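Local coordinates for protein inactive poly [ADP-ribose] polymerase RCD1 (Arabidopsis thaliana, PDB 5NGO) that belongs to the poly(ADP-ribose) polymerase family as an inactive member and is bound by a downy mildew effector that suppresses plant immunity, at residues 91-96 with 136-142; 150-154 with 164-169. One frame throughout, in Å; residues are numbered along the deposited sequence.

Contact 1 (91-96 with 136-142); sequences KSIYGV and LRGDKAQ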
loop_
_atom_site.group_PDB
_atom_site.type_symbol
_atom_site.label_atom_id
_atom_site.label_comp_id
_atom_site.label_asym_id
_atom_site.label_seq_id
_atom_site.Cartn_x
_atom_site.Cartn_y
_atom_site.Cartn_z
ATOM N N LYS A 91 -9.318 7.704 8.235
ATOM C CA LYS A 91 -8.920 8.785 9.115
ATOM C C LYS A 91 -8.081 8.221 10.260
ATOM O O LYS A 91 -8.567 7.398 11.009
ATOM C CB LYS A 91 -10.170 9.462 9.671
ATOM C CG LYS A 91 -9.911 10.711 10.506
ATOM C CD LYS A 91 -11.163 11.577 10.651
ATOM C CE LYS A 91 -11.008 12.606 11.758
ATOM N NZ LYS A 91 -11.240 12.008 13.105
ATOM N N SER A 92 -6.833 8.665 10.406
ATOM C CA SER A 92 -5.957 8.244 11.531
ATOM C C SER A 92 -5.516 9.466 12.338
ATOM O O SER A 92 -6.054 10.555 12.163
ATOM C CB SER A 92 -4.718 7.470 11.039
ATOM O OG SER A 92 -3.673 8.338 10.620
ATOM N N ILE A 93 -4.515 9.277 13.196
ATOM C CA ILE A 93 -3.889 10.366 13.937
ATOM C C ILE A 93 -3.029 11.237 13.024
ATOM O O ILE A 93 -2.806 12.397 13.316
ATOM C CB ILE A 93 -3.028 9.845 15.125
ATOM C CG1 ILE A 93 -2.049 8.739 14.718
ATOM C CG2 ILE A 93 -3.916 9.353 16.271
ATOM C CD1 ILE A 93 -0.794 8.719 15.577
ATOM N N TYR A 94 -2.541 10.656 11.932
ATOM C CA TYR A 94 -1.694 11.355 10.959
ATOM C C TYR A 94 -2.430 12.133 9.873
ATOM O O TYR A 94 -1.793 12.853 9.105
ATOM C CB TYR A 94 -0.783 10.344 10.278
ATOM C CG TYR A 94 0.238 9.784 11.195
ATOM C CD1 TYR A 94 1.328 10.556 11.572
ATOM C CD2 TYR A 94 0.138 8.479 11.687
ATOM C CE1 TYR A 94 2.289 10.065 12.430
ATOM C CE2 TYR A 94 1.107 7.965 12.539
ATOM C CZ TYR A 94 2.179 8.769 12.907
ATOM O OH TYR A 94 3.159 8.304 13.748
ATOM N N GLY A 95 -3.747 11.960 9.780
ATOM C CA GLY A 95 -4.563 12.620 8.748
ATOM C C GLY A 95 -5.383 11.653 7.916
ATOM O O GLY A 95 -5.499 10.468 8.249
ATOM N N VAL A 96 -5.940 12.165 6.818
ATOM C CA VAL A 96 -6.848 11.406 5.959
ATOM C C VAL A 96 -6.203 11.167 4.599
ATOM O O VAL A 96 -5.741 12.086 3.931
ATOM C CB VAL A 96 -8.204 12.129 5.770
ATOM C CG1 VAL A 96 -9.267 11.163 5.265
ATOM C CG2 VAL A 96 -8.644 12.823 7.067
ATOM N N LEU A 136 5.482 13.251 9.211
ATOM C CA LEU A 136 4.204 13.752 9.694
ATOM C C LEU A 136 4.197 14.094 11.182
ATOM O O LEU A 136 4.558 13.271 12.031
ATOM C CB LEU A 136 3.074 12.763 9.398
ATOM C CG LEU A 136 2.283 12.808 8.078
ATOM C CD1 LEU A 136 2.985 13.462 6.902
ATOM C CD2 LEU A 136 1.780 11.430 7.675
ATOM N N ARG A 137 3.694 15.293 11.445
ATOM C CA ARG A 137 3.720 15.913 12.766
ATOM C C ARG A 137 2.478 15.586 13.613
ATOM O O ARG A 137 2.328 16.139 14.709
ATOM C CB ARG A 137 3.855 17.444 12.647
ATOM C CG ARG A 137 4.952 17.984 11.725
ATOM C CD ARG A 137 6.281 18.372 12.383
ATOM N NE ARG A 137 6.094 19.278 13.523
ATOM C CZ ARG A 137 6.782 19.266 14.671
ATOM N NH1 ARG A 137 7.749 18.375 14.914
ATOM N NH2 ARG A 137 6.490 20.168 15.618
ATOM N N GLY A 138 1.575 14.725 13.141
ATOM C CA GLY A 138 0.434 14.286 13.953
ATOM C C GLY A 138 -0.838 15.116 13.881
ATOM O O GLY A 138 -1.692 15.031 14.753
ATOM N N ASP A 139 -0.968 15.896 12.808
ATOM C CA ASP A 139 -2.141 16.725 12.515
ATOM C C ASP A 139 -3.311 15.826 12.057
ATOM O O ASP A 139 -3.289 15.271 10.955
ATOM C CB ASP A 139 -1.746 17.751 11.438
ATOM C CG ASP A 139 -2.751 18.879 11.262
ATOM O OD1 ASP A 139 -3.984 18.665 11.402
ATOM O OD2 ASP A 139 -2.277 19.975 10.910
ATOM N N LYS A 140 -4.317 15.692 12.919
ATOM C CA LYS A 140 -5.555 14.922 12.633
ATOM C C LYS A 140 -6.343 15.411 11.404
ATOM O O LYS A 140 -7.019 14.622 10.728
ATOM C CB LYS A 140 -6.462 14.942 13.879
ATOM C CG LYS A 140 -7.717 14.074 13.799
ATOM C CD LYS A 140 -8.035 13.368 15.142
ATOM C CE LYS A 140 -8.384 11.884 14.989
ATOM N NZ LYS A 140 -7.765 11.010 16.036
ATOM N N ALA A 141 -6.250 16.712 11.131
ATOM C CA ALA A 141 -6.988 17.355 10.036
ATOM C C ALA A 141 -6.225 17.461 8.705
ATOM O O ALA A 141 -6.724 18.110 7.789
ATOM C CB ALA A 141 -7.438 18.745 10.479
ATOM N N GLN A 142 -5.036 16.862 8.582
ATOM C CA GLN A 142 -4.264 16.989 7.335
ATOM C C GLN A 142 -4.850 16.032 6.297
ATOM O O GLN A 142 -5.086 14.862 6.589
ATOM C CB GLN A 142 -2.766 16.715 7.548
ATOM C CG GLN A 142 -1.884 17.121 6.374
ATOM C CD GLN A 142 -0.387 17.045 6.655
ATOM O OE1 GLN A 142 0.027 16.745 7.765
ATOM N NE2 GLN A 142 0.432 17.333 5.642
#

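Contact 2 (150-154 with 164-169); sequences YDNGV and IVWNIN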
loop_
_atom_site.group_PDB
_atom_site.type_symbol
_atom_site.label_atom_id
_atom_site.label_comp_id
_atom_site.label_asym_id
_atom_site.label_seq_id
_atom_site.Cartn_x
_atom_site.Cartn_y
_atom_site.Cartn_z
ATOM N N TYR A 150 7.028 18.659 -0.620
ATOM C CA TYR A 150 6.727 17.282 -0.224
ATOM C C TYR A 150 5.631 16.619 -1.087
ATOM O O TYR A 150 4.718 17.283 -1.572
ATOM C CB TYR A 150 6.279 17.233 1.249
ATOM C CG TYR A 150 7.300 17.708 2.274
ATOM C CD1 TYR A 150 8.565 17.121 2.373
ATOM C CD2 TYR A 150 6.979 18.730 3.184
ATOM C CE1 TYR A 150 9.491 17.555 3.317
ATOM C CE2 TYR A 150 7.895 19.168 4.138
ATOM C CZ TYR A 150 9.150 18.574 4.196
ATOM O OH TYR A 150 10.049 19.005 5.140
ATOM N N ASP A 151 5.729 15.296 -1.236
ATOM C CA ASP A 151 4.755 14.508 -1.979
ATOM C C ASP A 151 3.806 13.772 -1.016
ATOM O O ASP A 151 2.725 14.288 -0.730
ATOM C CB ASP A 151 5.477 13.583 -2.955
ATOM C CG ASP A 151 6.242 14.351 -4.015
ATOM O OD1 ASP A 151 5.623 15.168 -4.728
ATOM O OD2 ASP A 151 7.470 14.169 -4.137
ATOM N N ASN A 152 4.201 12.603 -0.508
ATOM C CA ASN A 152 3.354 11.804 0.402
ATOM C C ASN A 152 4.009 11.737 1.793
ATOM O O ASN A 152 5.164 12.134 1.959
ATOM C CB ASN A 152 3.102 10.414 -0.202
ATOM C CG ASN A 152 2.232 10.485 -1.476
ATOM O OD1 ASN A 152 1.169 11.083 -1.488
ATOM N ND2 ASN A 152 2.708 9.875 -2.551
ATOM N N GLY A 153 3.261 11.265 2.791
ATOM C CA GLY A 153 3.669 11.371 4.200
ATOM C C GLY A 153 4.163 10.075 4.818
ATOM O O GLY A 153 3.797 8.987 4.365
ATOM N N VAL A 154 5.035 10.177 5.834
ATOM C CA VAL A 154 5.546 9.040 6.585
ATOM C C VAL A 154 5.676 9.325 8.079
ATOM O O VAL A 154 5.880 10.477 8.461
ATOM C CB VAL A 154 6.905 8.603 6.014
ATOM C CG1 VAL A 154 7.996 9.697 6.088
ATOM C CG2 VAL A 154 7.370 7.266 6.597
ATOM N N ILE A 164 1.290 7.536 4.336
ATOM C CA ILE A 164 -0.005 8.151 4.050
ATOM C C ILE A 164 0.122 8.707 2.649
ATOM O O ILE A 164 0.987 9.541 2.394
ATOM C CB ILE A 164 -0.323 9.321 5.008
ATOM C CG1 ILE A 164 -0.268 8.886 6.472
ATOM C CG2 ILE A 164 -1.689 9.918 4.692
ATOM C CD1 ILE A 164 -1.445 8.052 6.916
ATOM N N VAL A 165 -0.714 8.222 1.733
ATOM C CA VAL A 165 -0.811 8.791 0.393
ATOM C C VAL A 165 -2.076 9.638 0.373
ATOM O O VAL A 165 -3.173 9.138 0.677
ATOM C CB VAL A 165 -0.861 7.696 -0.679
ATOM C CG1 VAL A 165 -1.147 8.285 -2.044
ATOM C CG2 VAL A 165 0.437 6.914 -0.679
ATOM N N TRP A 166 -1.925 10.920 0.021
ATOM C CA TRP A 166 -3.068 11.874 0.056
ATOM C C TRP A 166 -4.098 11.516 -1.012
ATOM O O TRP A 166 -3.754 10.942 -2.041
ATOM C CB TRP A 166 -2.603 13.319 -0.130
ATOM C CG TRP A 166 -1.489 13.673 0.792
ATOM C CD1 TRP A 166 -0.190 13.965 0.452
ATOM C CD2 TRP A 166 -1.546 13.691 2.221
ATOM N NE1 TRP A 166 0.546 14.195 1.582
ATOM C CE2 TRP A 166 -0.259 14.026 2.681
ATOM C CE3 TRP A 166 -2.566 13.463 3.154
ATOM C CZ2 TRP A 166 0.034 14.159 4.041
ATOM C CZ3 TRP A 166 -2.282 13.587 4.500
ATOM C CH2 TRP A 166 -0.987 13.936 4.936
ATOM N N ASN A 167 -5.359 11.858 -0.763
ATOM C CA ASN A 167 -6.458 11.490 -1.665
ATOM C C ASN A 167 -6.206 11.883 -3.115
ATOM O O ASN A 167 -6.414 11.065 -4.005
ATOM C CB ASN A 167 -7.783 12.054 -1.161
ATOM C CG ASN A 167 -8.339 11.253 0.016
ATOM O OD1 ASN A 167 -7.662 10.391 0.576
ATOM N ND2 ASN A 167 -9.574 11.537 0.404
ATOM N N ILE A 168 -5.701 13.084 -3.333
ATOM C CA ILE A 168 -5.351 13.574 -4.664
ATOM C C ILE A 168 -4.371 12.652 -5.426
ATOM O O ILE A 168 -4.406 12.566 -6.650
ATOM C CB ILE A 168 -4.807 15.044 -4.644
ATOM C CG1 ILE A 168 -3.542 15.230 -3.778
ATOM C CG2 ILE A 168 -5.892 16.049 -4.293
ATOM C CD1 ILE A 168 -2.685 16.386 -4.221
ATOM N N ASN A 169 -3.517 11.949 -4.690
ATOM C CA ASN A 169 -2.479 11.110 -5.276
ATOM C C ASN A 169 -2.854 9.629 -5.378
ATOM O O ASN A 169 -2.068 8.850 -5.903
ATOM C CB ASN A 169 -1.200 11.249 -4.443
ATOM C CG ASN A 169 -0.601 12.659 -4.497
ATOM O OD1 ASN A 169 -0.829 13.416 -5.438
ATOM N ND2 ASN A 169 0.163 13.014 -3.471
#

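Contact 1 (91-96 with 136-142)
The Tyr94 ring has the carbonyl O of Leu136 at its edge and in its plane, 3.9 Å from CE1, while Leu136 CB reaches CD1 obliquely at 3.6 Å. Leu136 CD2 lies 3.8 Å from Tyr94 CB, which carries the apolar contact back to the root of the ring. The pairing joins two surface loops of the PARP catalytic fold, each shaped by side-chain turns. In 91-96 an ST turn has Ser92 OG accepting from Tyr94 N, and the same hydroxyl is also hydrogen-bonded to His99. In 136-142 an Asx turn, Asp139 OD1 with Ala141 N, lies within a type I turn from Asp139 to Gln142. Gly95 adopts a glycine conformation (phi 125°), and its CA sits 3.2 Å from Gln142 O, giving a tight backbone approach. Lys91 and Lys140, both exposed, cross at about a right angle, with Lys91 NZ 3.4 Å from Lys140 CE; the methylene chain of Lys140 makes the contact, and the two NZ atoms, 4.7 Å apart, should repel weakly unless solvent screens them. The single hydrogen bond between the loops runs from Val96 N to Gln142 O, at 2.8 Å and 163°, nearly in line with the C=O bond.

Contact 2 (150-154 with 164-169)
This is a buried antiparallel strand pairing, extended by a side-chain bridge, between 150-154 and 164-169 toward one side of the mixed PARP sheet. Gly153 and Ile164 form a hydrogen-bonded pair: Gly153 N donates to Ile164 O at 2.9 Å, and Ile164 N to Gly153 O at 2.9 Å. The first bond lies in the carbonyl plane of its acceptor, whereas the second donor stands well above that plane.

Beyond this pair, Asn152 takes over. Its CG lies beside the backbone N and anti to the carbonyl carbon (chi1 -67°), and OD1 is carried across to the turn that follows the partner strand. There Asn169 ND2 donates to Asn152 OD1 at 2.9 Å and 163°, the acceptor lying close to the amide plane of Asn169, although the two amide planes are 78° apart. Trp166 N adds a weak bond to the same oxygen at 3.4 Å. OD1, on a buried residue, thus has one good donor and one weak one, while Asn152 ND2 makes a weak bond to Ile129 O. The turn is itself closed by Asn169 N donating to Trp166 O at 2.8 Å.

The Trp166 indole packs against this corner. Asp151 O meets its edge in plane, 3.2 Å from CD1, and Ile164 CG2 lies over one face, 3.7 Å from the ring plane and nearer its periphery than its centre. The Asp151 carboxylate is held by a salt bridge from OD1 to Arg57 and a hydrogen bond between OD2 and Asn132 N. Val165 CG1 adds a van der Waals contact to Asn152 OD1. Together these features describe a beta hairpin, strand 153-154 with strand 162-165, whose short pairing is prolonged by an asparagine binding the turn beyond the partner strand, within the PARP catalytic fold.

From the N terminus, 91-96 begins on the last residue of strand 89-91, runs into the following loop and meets 136-142, so contact 1 closes a long loop that contains strands 98-102, 121-129 and 134-135. The chain then runs through 150-154 and returns at 164-169, where contact 2 closes a much shorter one. The two loops follow in series, neither nested nor crossed, and the contact centres lie about 11 Å apart. They nevertheless touch: Leu136 N and Val154 O, 2.9 Å apart, probably form a backbone hydrogen bond, and Leu136 CD2 packs on Ile164 CG1 (3.5 Å). Strand 153-154 is thus flanked by 134-135 and 162-165, and the surface loops of contact 1 abut this side of the sheet.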